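Local structure of N-alpha-acetyltransferase 35, NatC auxiliary subunit (Saccharomyces cerevisiae, 6YGA) at residues L342-F347 / W398-S403; F358-F363 / S391-L396; F371-P376 / Q532-F537. The protein serves as the auxiliary subunit of the heterotrimeric NatC complex, which acetylates the N-terminal Met of the L-A virus Gag protein. All blocks are in the same frame, centred on the assembly; numbering follows the deposited sequence.

Contact 1: L342-F347 / W398-S403; sequences LFPLFF and WYQNCS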
# COMPACT_ATOMS: atom_id res chain seq x y z
N LEU B 342 -11.35 5.36 -9.59
CA LEU B 342 -12.23 5.78 -10.68
C LEU B 342 -11.69 5.34 -12.03
O LEU B 342 -12.46 4.92 -12.91
CB LEU B 342 -12.40 7.30 -10.64
CG LEU B 342 -13.55 7.87 -11.46
CD1 LEU B 342 -14.87 7.30 -10.96
CD2 LEU B 342 -13.55 9.38 -11.39
N PHE B 343 -10.37 5.40 -12.22
CA PHE B 343 -9.79 5.14 -13.54
C PHE B 343 -10.12 3.75 -14.07
O PHE B 343 -10.66 3.66 -15.19
CB PHE B 343 -8.28 5.40 -13.50
CG PHE B 343 -7.54 4.76 -14.63
CD1 PHE B 343 -7.64 5.26 -15.92
CD2 PHE B 343 -6.74 3.66 -14.41
CE1 PHE B 343 -6.95 4.67 -16.96
CE2 PHE B 343 -6.05 3.06 -15.45
CZ PHE B 343 -6.16 3.57 -16.72
N PRO B 344 -9.87 2.64 -13.36
CA PRO B 344 -10.22 1.34 -13.95
C PRO B 344 -11.71 1.16 -14.19
O PRO B 344 -12.09 0.52 -15.18
CB PRO B 344 -9.68 0.33 -12.92
CG PRO B 344 -8.62 1.07 -12.18
CD PRO B 344 -9.18 2.46 -12.07
N LEU B 345 -12.56 1.72 -13.32
CA LEU B 345 -14.00 1.62 -13.55
C LEU B 345 -14.45 2.50 -14.70
O LEU B 345 -15.37 2.13 -15.44
CB LEU B 345 -14.75 2.00 -12.27
CG LEU B 345 -14.43 1.11 -11.07
CD1 LEU B 345 -15.11 1.62 -9.81
CD2 LEU B 345 -14.85 -0.32 -11.37
N PHE B 346 -13.82 3.66 -14.87
CA PHE B 346 -14.10 4.54 -16.00
C PHE B 346 -13.50 3.99 -17.29
O PHE B 346 -14.07 4.20 -18.37
CB PHE B 346 -13.55 5.93 -15.71
CG PHE B 346 -13.88 6.96 -16.76
CD1 PHE B 346 -15.08 7.65 -16.71
CD2 PHE B 346 -12.99 7.25 -17.78
CE1 PHE B 346 -15.39 8.59 -17.66
CE2 PHE B 346 -13.29 8.20 -18.73
CZ PHE B 346 -14.50 8.87 -18.68
N PHE B 347 -12.38 3.28 -17.20
CA PHE B 347 -11.69 2.75 -18.38
C PHE B 347 -12.32 1.44 -18.84
O PHE B 347 -12.52 1.24 -20.04
CB PHE B 347 -10.21 2.57 -18.06
CG PHE B 347 -9.35 2.27 -19.25
CD1 PHE B 347 -9.13 3.24 -20.22
CD2 PHE B 347 -8.75 1.03 -19.40
CE1 PHE B 347 -8.33 2.97 -21.32
CE2 PHE B 347 -7.95 0.76 -20.49
CZ PHE B 347 -7.74 1.73 -21.45
N TRP B 398 -2.91 -5.29 -16.59
CA TRP B 398 -1.76 -4.41 -16.63
C TRP B 398 -2.18 -2.95 -16.47
O TRP B 398 -1.53 -2.18 -15.75
CB TRP B 398 -0.99 -4.61 -17.94
CG TRP B 398 0.19 -3.70 -18.09
CD1 TRP B 398 1.48 -3.95 -17.71
CD2 TRP B 398 0.19 -2.38 -18.65
NE1 TRP B 398 2.28 -2.88 -18.01
CE2 TRP B 398 1.51 -1.90 -18.58
CE3 TRP B 398 -0.80 -1.56 -19.20
CZ2 TRP B 398 1.87 -0.63 -19.04
CZ3 TRP B 398 -0.44 -0.30 -19.66
CH2 TRP B 398 0.88 0.15 -19.57
N TYR B 399 -3.28 -2.55 -17.12
CA TYR B 399 -3.77 -1.18 -16.98
C TYR B 399 -4.22 -0.91 -15.55
O TYR B 399 -3.94 0.15 -14.99
CB TYR B 399 -4.92 -0.93 -17.96
CG TYR B 399 -4.49 -0.54 -19.35
CD1 TYR B 399 -4.26 0.79 -19.68
CD2 TYR B 399 -4.33 -1.50 -20.34
CE1 TYR B 399 -3.87 1.15 -20.96
CE2 TYR B 399 -3.94 -1.15 -21.62
CZ TYR B 399 -3.71 0.18 -21.92
OH TYR B 399 -3.33 0.55 -23.19
N GLN B 400 -4.94 -1.87 -14.96
CA GLN B 400 -5.47 -1.68 -13.61
C GLN B 400 -4.34 -1.55 -12.59
O GLN B 400 -4.46 -0.80 -11.62
CB GLN B 400 -6.40 -2.84 -13.25
CG GLN B 400 -7.07 -2.71 -11.89
CD GLN B 400 -8.35 -3.51 -11.79
OE1 GLN B 400 -9.04 -3.75 -12.79
NE2 GLN B 400 -8.69 -3.93 -10.57
N ASN B 401 -3.24 -2.28 -12.80
CA ASN B 401 -2.11 -2.19 -11.88
C ASN B 401 -1.49 -0.80 -11.86
O ASN B 401 -0.87 -0.42 -10.86
CB ASN B 401 -1.06 -3.24 -12.24
CG ASN B 401 0.09 -3.28 -11.26
OD1 ASN B 401 -0.07 -3.70 -10.12
ND2 ASN B 401 1.26 -2.83 -11.70
N CYS B 402 -1.67 -0.02 -12.93
CA CYS B 402 -1.06 1.31 -12.99
C CYS B 402 -1.65 2.26 -11.95
O CYS B 402 -0.97 3.18 -11.51
CB CYS B 402 -1.22 1.91 -14.38
SG CYS B 402 -0.27 1.06 -15.65
N SER B 403 -2.91 2.06 -11.55
CA SER B 403 -3.53 2.96 -10.59
C SER B 403 -3.41 2.46 -9.16
O SER B 403 -4.13 2.96 -8.28
CB SER B 403 -5.00 3.18 -10.95
OG SER B 403 -5.78 2.06 -10.59

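Contact 2: F358-F363 / S391-L396; sequences FSYTQF and SSNMLL. With EDO (1,2-ethanediol), chain C.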
# COMPACT_ATOMS: atom_id res chain seq x y z
N PHE B 358 -14.31 -0.00 -27.73
CA PHE B 358 -13.86 -1.29 -28.22
C PHE B 358 -14.20 -2.38 -27.22
O PHE B 358 -14.39 -2.13 -26.02
CB PHE B 358 -12.35 -1.30 -28.46
CG PHE B 358 -11.79 0.01 -28.91
CD1 PHE B 358 -11.77 0.35 -30.25
CD2 PHE B 358 -11.27 0.91 -27.99
CE1 PHE B 358 -11.24 1.56 -30.67
CE2 PHE B 358 -10.74 2.12 -28.40
CZ PHE B 358 -10.73 2.44 -29.74
N SER B 359 -14.26 -3.61 -27.72
CA SER B 359 -14.35 -4.78 -26.87
C SER B 359 -12.96 -5.09 -26.31
O SER B 359 -11.97 -4.43 -26.64
CB SER B 359 -14.94 -5.96 -27.64
OG SER B 359 -14.09 -6.35 -28.70
N TYR B 360 -12.87 -6.12 -25.46
CA TYR B 360 -11.59 -6.43 -24.85
C TYR B 360 -10.60 -6.94 -25.88
O TYR B 360 -9.42 -6.55 -25.88
CB TYR B 360 -11.75 -7.45 -23.72
CG TYR B 360 -12.55 -6.95 -22.53
CD1 TYR B 360 -12.93 -5.62 -22.42
CD2 TYR B 360 -12.91 -7.82 -21.50
CE1 TYR B 360 -13.66 -5.17 -21.34
CE2 TYR B 360 -13.64 -7.38 -20.41
CZ TYR B 360 -14.01 -6.05 -20.34
OH TYR B 360 -14.73 -5.60 -19.26
N THR B 361 -11.05 -7.81 -26.79
CA THR B 361 -10.15 -8.36 -27.79
C THR B 361 -9.78 -7.32 -28.85
O THR B 361 -8.63 -7.26 -29.30
CB THR B 361 -10.76 -9.61 -28.44
OG1 THR B 361 -11.97 -9.25 -29.13
CG2 THR B 361 -11.07 -10.66 -27.38
N GLN B 362 -10.75 -6.49 -29.25
CA GLN B 362 -10.43 -5.40 -30.18
C GLN B 362 -9.38 -4.47 -29.59
O GLN B 362 -8.46 -4.03 -30.29
CB GLN B 362 -11.70 -4.62 -30.53
CG GLN B 362 -12.67 -5.36 -31.42
CD GLN B 362 -13.94 -4.56 -31.67
OE1 GLN B 362 -14.14 -3.50 -31.08
NE2 GLN B 362 -14.79 -5.07 -32.55
N PHE B 363 -9.51 -4.15 -28.30
CA PHE B 363 -8.54 -3.29 -27.63
C PHE B 363 -7.16 -3.93 -27.60
O PHE B 363 -6.15 -3.25 -27.80
CB PHE B 363 -9.04 -2.98 -26.22
CG PHE B 363 -8.21 -1.98 -25.48
CD1 PHE B 363 -8.14 -0.66 -25.89
CD2 PHE B 363 -7.51 -2.36 -24.34
CE1 PHE B 363 -7.38 0.26 -25.19
CE2 PHE B 363 -6.76 -1.44 -23.64
CZ PHE B 363 -6.69 -0.13 -24.07
N SER B 391 -4.87 -13.18 -23.34
CA SER B 391 -3.97 -12.04 -23.50
C SER B 391 -4.70 -10.73 -23.25
O SER B 391 -4.14 -9.81 -22.65
CB SER B 391 -3.34 -12.06 -24.89
OG SER B 391 -2.63 -13.26 -25.11
N SER B 392 -5.96 -10.63 -23.70
CA SER B 392 -6.72 -9.40 -23.50
C SER B 392 -6.99 -9.16 -22.02
O SER B 392 -6.89 -8.02 -21.55
CB SER B 392 -8.04 -9.47 -24.26
OG SER B 392 -7.81 -9.73 -25.64
N ASN B 393 -7.33 -10.21 -21.28
CA ASN B 393 -7.50 -10.07 -19.83
C ASN B 393 -6.19 -9.68 -19.16
O ASN B 393 -6.18 -8.87 -18.23
CB ASN B 393 -8.06 -11.37 -19.24
CG ASN B 393 -9.47 -11.66 -19.71
OD1 ASN B 393 -10.24 -10.74 -19.99
ND2 ASN B 393 -9.82 -12.94 -19.78
N MSE B 394 -5.08 -10.24 -19.63
CA MSE B 394 -3.76 -9.93 -19.08
C MSE B 394 -3.44 -8.45 -19.26
O MSE B 394 -2.88 -7.80 -18.38
CB MSE B 394 -2.69 -10.79 -19.74
CG MSE B 394 -1.42 -10.95 -18.92
SE MSE B 394 -1.76 -11.94 -17.27
CE MSE B 394 -0.93 -10.69 -16.03
N LEU B 395 -3.81 -7.93 -20.44
CA LEU B 395 -3.54 -6.53 -20.73
C LEU B 395 -4.39 -5.60 -19.88
O LEU B 395 -3.91 -4.57 -19.41
CB LEU B 395 -3.76 -6.26 -22.22
CG LEU B 395 -3.56 -4.83 -22.71
CD1 LEU B 395 -2.13 -4.37 -22.48
CD2 LEU B 395 -3.93 -4.72 -24.19
N LEU B 396 -5.66 -5.97 -19.65
CA LEU B 396 -6.51 -5.15 -18.80
C LEU B 396 -5.99 -5.12 -17.37
O LEU B 396 -6.04 -4.07 -16.71
CB LEU B 396 -7.95 -5.67 -18.84
CG LEU B 396 -8.68 -5.52 -20.18
CD1 LEU B 396 -10.16 -5.83 -20.00
CD2 LEU B 396 -8.48 -4.13 -20.76
C1 EDO C . -7.23 -3.99 -34.01
O1 EDO C . -8.55 -3.58 -33.63
C2 EDO C . -7.14 -4.25 -35.50
O2 EDO C . -5.95 -5.00 -35.77
O HOH W 1 -7.67 -5.90 -23.82

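Contact 3: F371-P376 / Q532-F537; sequences FSAQTP and QATKQF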
# COMPACT_ATOMS: atom_id res chain seq x y z
N PHE B 371 2.10 -1.94 -32.58
CA PHE B 371 3.48 -2.35 -32.32
C PHE B 371 4.09 -3.15 -33.47
O PHE B 371 5.30 -3.05 -33.70
CB PHE B 371 3.54 -3.18 -31.03
CG PHE B 371 4.92 -3.68 -30.70
CD1 PHE B 371 5.82 -2.87 -30.03
CD2 PHE B 371 5.32 -4.96 -31.06
CE1 PHE B 371 7.09 -3.33 -29.72
CE2 PHE B 371 6.59 -5.43 -30.76
CZ PHE B 371 7.48 -4.61 -30.08
N SER B 372 3.28 -3.92 -34.19
CA SER B 372 3.79 -4.77 -35.26
C SER B 372 3.39 -4.32 -36.66
O SER B 372 4.00 -4.79 -37.63
CB SER B 372 3.32 -6.22 -35.06
OG SER B 372 1.94 -6.34 -35.33
N ALA B 373 2.39 -3.45 -36.78
CA ALA B 373 1.93 -2.94 -38.08
C ALA B 373 1.45 -4.07 -38.99
O ALA B 373 1.70 -4.07 -40.19
CB ALA B 373 3.03 -2.12 -38.77
N GLN B 374 0.75 -5.04 -38.41
CA GLN B 374 0.25 -6.18 -39.16
C GLN B 374 -1.19 -6.48 -38.79
O GLN B 374 -1.52 -6.59 -37.61
CB GLN B 374 1.13 -7.42 -38.93
CG GLN B 374 2.25 -7.56 -39.94
CD GLN B 374 3.23 -8.66 -39.58
OE1 GLN B 374 3.30 -9.10 -38.43
NE2 GLN B 374 4.00 -9.10 -40.57
N THR B 375 -2.04 -6.60 -39.81
CA THR B 375 -3.43 -6.95 -39.60
C THR B 375 -3.54 -8.40 -39.13
O THR B 375 -2.71 -9.24 -39.49
CB THR B 375 -4.23 -6.77 -40.89
OG1 THR B 375 -3.75 -7.69 -41.88
CG2 THR B 375 -4.08 -5.35 -41.41
N PRO B 376 -4.55 -8.71 -38.31
CA PRO B 376 -4.73 -10.11 -37.89
C PRO B 376 -4.94 -11.06 -39.06
O PRO B 376 -4.39 -12.17 -39.05
CB PRO B 376 -5.97 -10.04 -36.98
CG PRO B 376 -6.00 -8.62 -36.50
CD PRO B 376 -5.49 -7.80 -37.64
N GLN B 532 4.66 3.31 -41.38
CA GLN B 532 5.41 4.51 -41.01
C GLN B 532 5.17 4.88 -39.56
O GLN B 532 6.11 5.25 -38.84
CB GLN B 532 5.02 5.67 -41.93
CG GLN B 532 5.41 5.47 -43.38
CD GLN B 532 6.92 5.54 -43.61
OE1 GLN B 532 7.67 6.02 -42.76
NE2 GLN B 532 7.36 5.07 -44.77
N ALA B 533 3.92 4.78 -39.10
CA ALA B 533 3.62 5.11 -37.71
C ALA B 533 4.32 4.15 -36.76
O ALA B 533 4.89 4.56 -35.74
CB ALA B 533 2.11 5.11 -37.48
N THR B 534 4.27 2.85 -37.07
CA THR B 534 4.97 1.87 -36.25
C THR B 534 6.48 2.10 -36.28
O THR B 534 7.15 2.00 -35.25
CB THR B 534 4.63 0.46 -36.73
OG1 THR B 534 3.24 0.20 -36.49
CG2 THR B 534 5.46 -0.59 -36.00
N LYS B 535 7.03 2.43 -37.45
CA LYS B 535 8.46 2.69 -37.54
C LYS B 535 8.87 3.85 -36.64
O LYS B 535 9.88 3.76 -35.92
CB LYS B 535 8.85 2.98 -38.99
CG LYS B 535 10.29 3.42 -39.17
CD LYS B 535 10.56 3.89 -40.59
CE LYS B 535 11.98 4.39 -40.73
NZ LYS B 535 12.29 4.83 -42.12
N GLN B 536 8.09 4.93 -36.64
CA GLN B 536 8.41 6.08 -35.80
C GLN B 536 8.14 5.79 -34.33
O GLN B 536 8.80 6.36 -33.46
CB GLN B 536 7.63 7.30 -36.28
CG GLN B 536 8.02 7.69 -37.69
CD GLN B 536 6.91 8.40 -38.43
OE1 GLN B 536 6.18 9.21 -37.85
NE2 GLN B 536 6.76 8.10 -39.71
N PHE B 537 7.17 4.92 -34.03
CA PHE B 537 6.95 4.49 -32.66
C PHE B 537 8.14 3.69 -32.15
O PHE B 537 8.66 3.95 -31.05
CB PHE B 537 5.66 3.68 -32.56
CG PHE B 537 5.43 3.06 -31.20
CD1 PHE B 537 5.61 3.79 -30.04
CD2 PHE B 537 5.00 1.75 -31.10
CE1 PHE B 537 5.39 3.21 -28.80
CE2 PHE B 537 4.77 1.17 -29.86
CZ PHE B 537 4.97 1.90 -28.71

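Contact 1: L342-F347 / W398-S403
Residues 342-347 and 398-402 are two helical segments running nearly antiparallel, at 149° with axes 9.3 Å apart, and their backbones come nearest at Pro344 and Gln400. Pro344 presents its ring to the second helix: CG sits 3.4 Å from Ser403 OG and also meets CG of Gln400, whose extended side chain crosses the proline at about a right angle. The Ser403 hydroxyl is held by the carbonyl oxygen of Arg340, one turn before the proline, where the helix is kinked because the nitrogen of Pro344 cannot donate a bond to the preceding turn. Phe343 comes in edge-on, its CE2 3.6 Å from Tyr399 O near the ring plane, while CD2 rests against Ser403 CB. At the other end Phe347 and Tyr399 form an offset stack, with centroids 5.0 Å apart and planes at 30°. Phe347 CE2 lies above the rim of the tyrosine ring, whose opposite face is covered by Trp398 CZ3. Tyr399 CG lies anti to the carbonyl carbon (chi1 -84°), which turns the ring toward Phe347, and its hydroxyl is fixed by His367 and Thr322. Such close packing of near-antiparallel helices through buried aromatic side chains is consistent with the TPR-like helical fold assigned to this region.

Contact 2: F358-F363 / S391-L396
Helix 360-372 packs by its first turn against helix 386-402 within the region related to TPR repeats, and the turn begins with a capping box. Tyr360 and Leu396 carry the centre of this interface through a CH-pi contact: Leu396 CD1 stands 3.5 Å from the centroid of the tyrosine ring, only 5° off its normal, and is therefore almost equally far from all six ring carbons. The two side chains cross at about a right angle. Tyr360 CG is placed anti to its own carbonyl carbon (chi1 -66°), which lays one ring face over the leucine methyl; Ile348 touches both residues. The other leucine branch, CD2, reaches CD2 of Phe363 at 4.1 Å, and Leu395 CD2 approaches the same phenylalanine carbon, so one ring atom is shared by two leucines. Tyr399 and Phe347 also meet the Phe363 ring, which joins this apolar patch to the aromatic cluster of the neighbouring helix pair. One turn earlier in helix 386-402, Ser392 packs against the backbone of Tyr360 and Thr361. Its OG lies 3.5 Å from Thr361 CA, where the backbones come closest, but its hydrogen bond goes to the carbonyl oxygen of Ile388 in its own helix. In the capping box, Ser359 OG accepts weakly from Gln362 N, and Gln362 OE1 in return accepts a weak bond from Ser359 N. A 1,2-ethanediol, probably from the crystallisation liquor, donates weakly to Gln362 O. Between the helices a single water lies at the edge of the Phe363 ring and donates to both backbones, 2.8 Å from Tyr360 O and 3.2 Å from Ser392 O.

Contact 3: F371-P376 / Q532-F537
Phe371 turns its edge to Phe537: Phe537 CE2 lies near the plane of the Phe371 ring, 4.2 Å from its CD1, and the two side chains cross at about a right angle. The Phe371 ring also meets that of Phe441, and Phe482 and Leu538 add to its apolar surroundings. Beside this pair, Thr534 plugs into the end of helix 360-372 with both of its branches. Its methyl CG2, anti to the threonine nitrogen, touches Phe371 O at 3.4 Å. The hydroxyl OG1 comes within 3.3 Å of Ala373 CB, and Ala373 CB also packs on Thr534 CB at 3.7 Å. Ala373 is where the chain leaves the helix, with a positive phi of 60°, and its methyl points toward the long helix 511-564. The Thr534 hydroxyl is hydrogen-bonded to the carbonyl oxygen of Glu370 and to Gln530 NE2. One buried threonine thus offers a methyl to the helix end and a hydroxyl to its last turn, so the polar group is satisfied while the side-chain packing around it is mostly apolar.

From the N terminus, the chain passes through helix 337-347, then helix 360-372, then helix 386-402. Contact 1 joins the first of these to the third across 50 intervening residues; contact 2 falls wholly within that span, joining the second helix to the third. Their centres are 13 Å apart and the two touch directly through aromatic rings, Phe347 CZ lying 3.4 Å from Phe363 CZ, making one continuous core of three helices. Contact 3 starts from the far end of helix 360-372 and closes a much longer loop of 155 residues, reaching helix 511-564. It crosses both other contacts along the sequence and ties the three-helix group to that long helix.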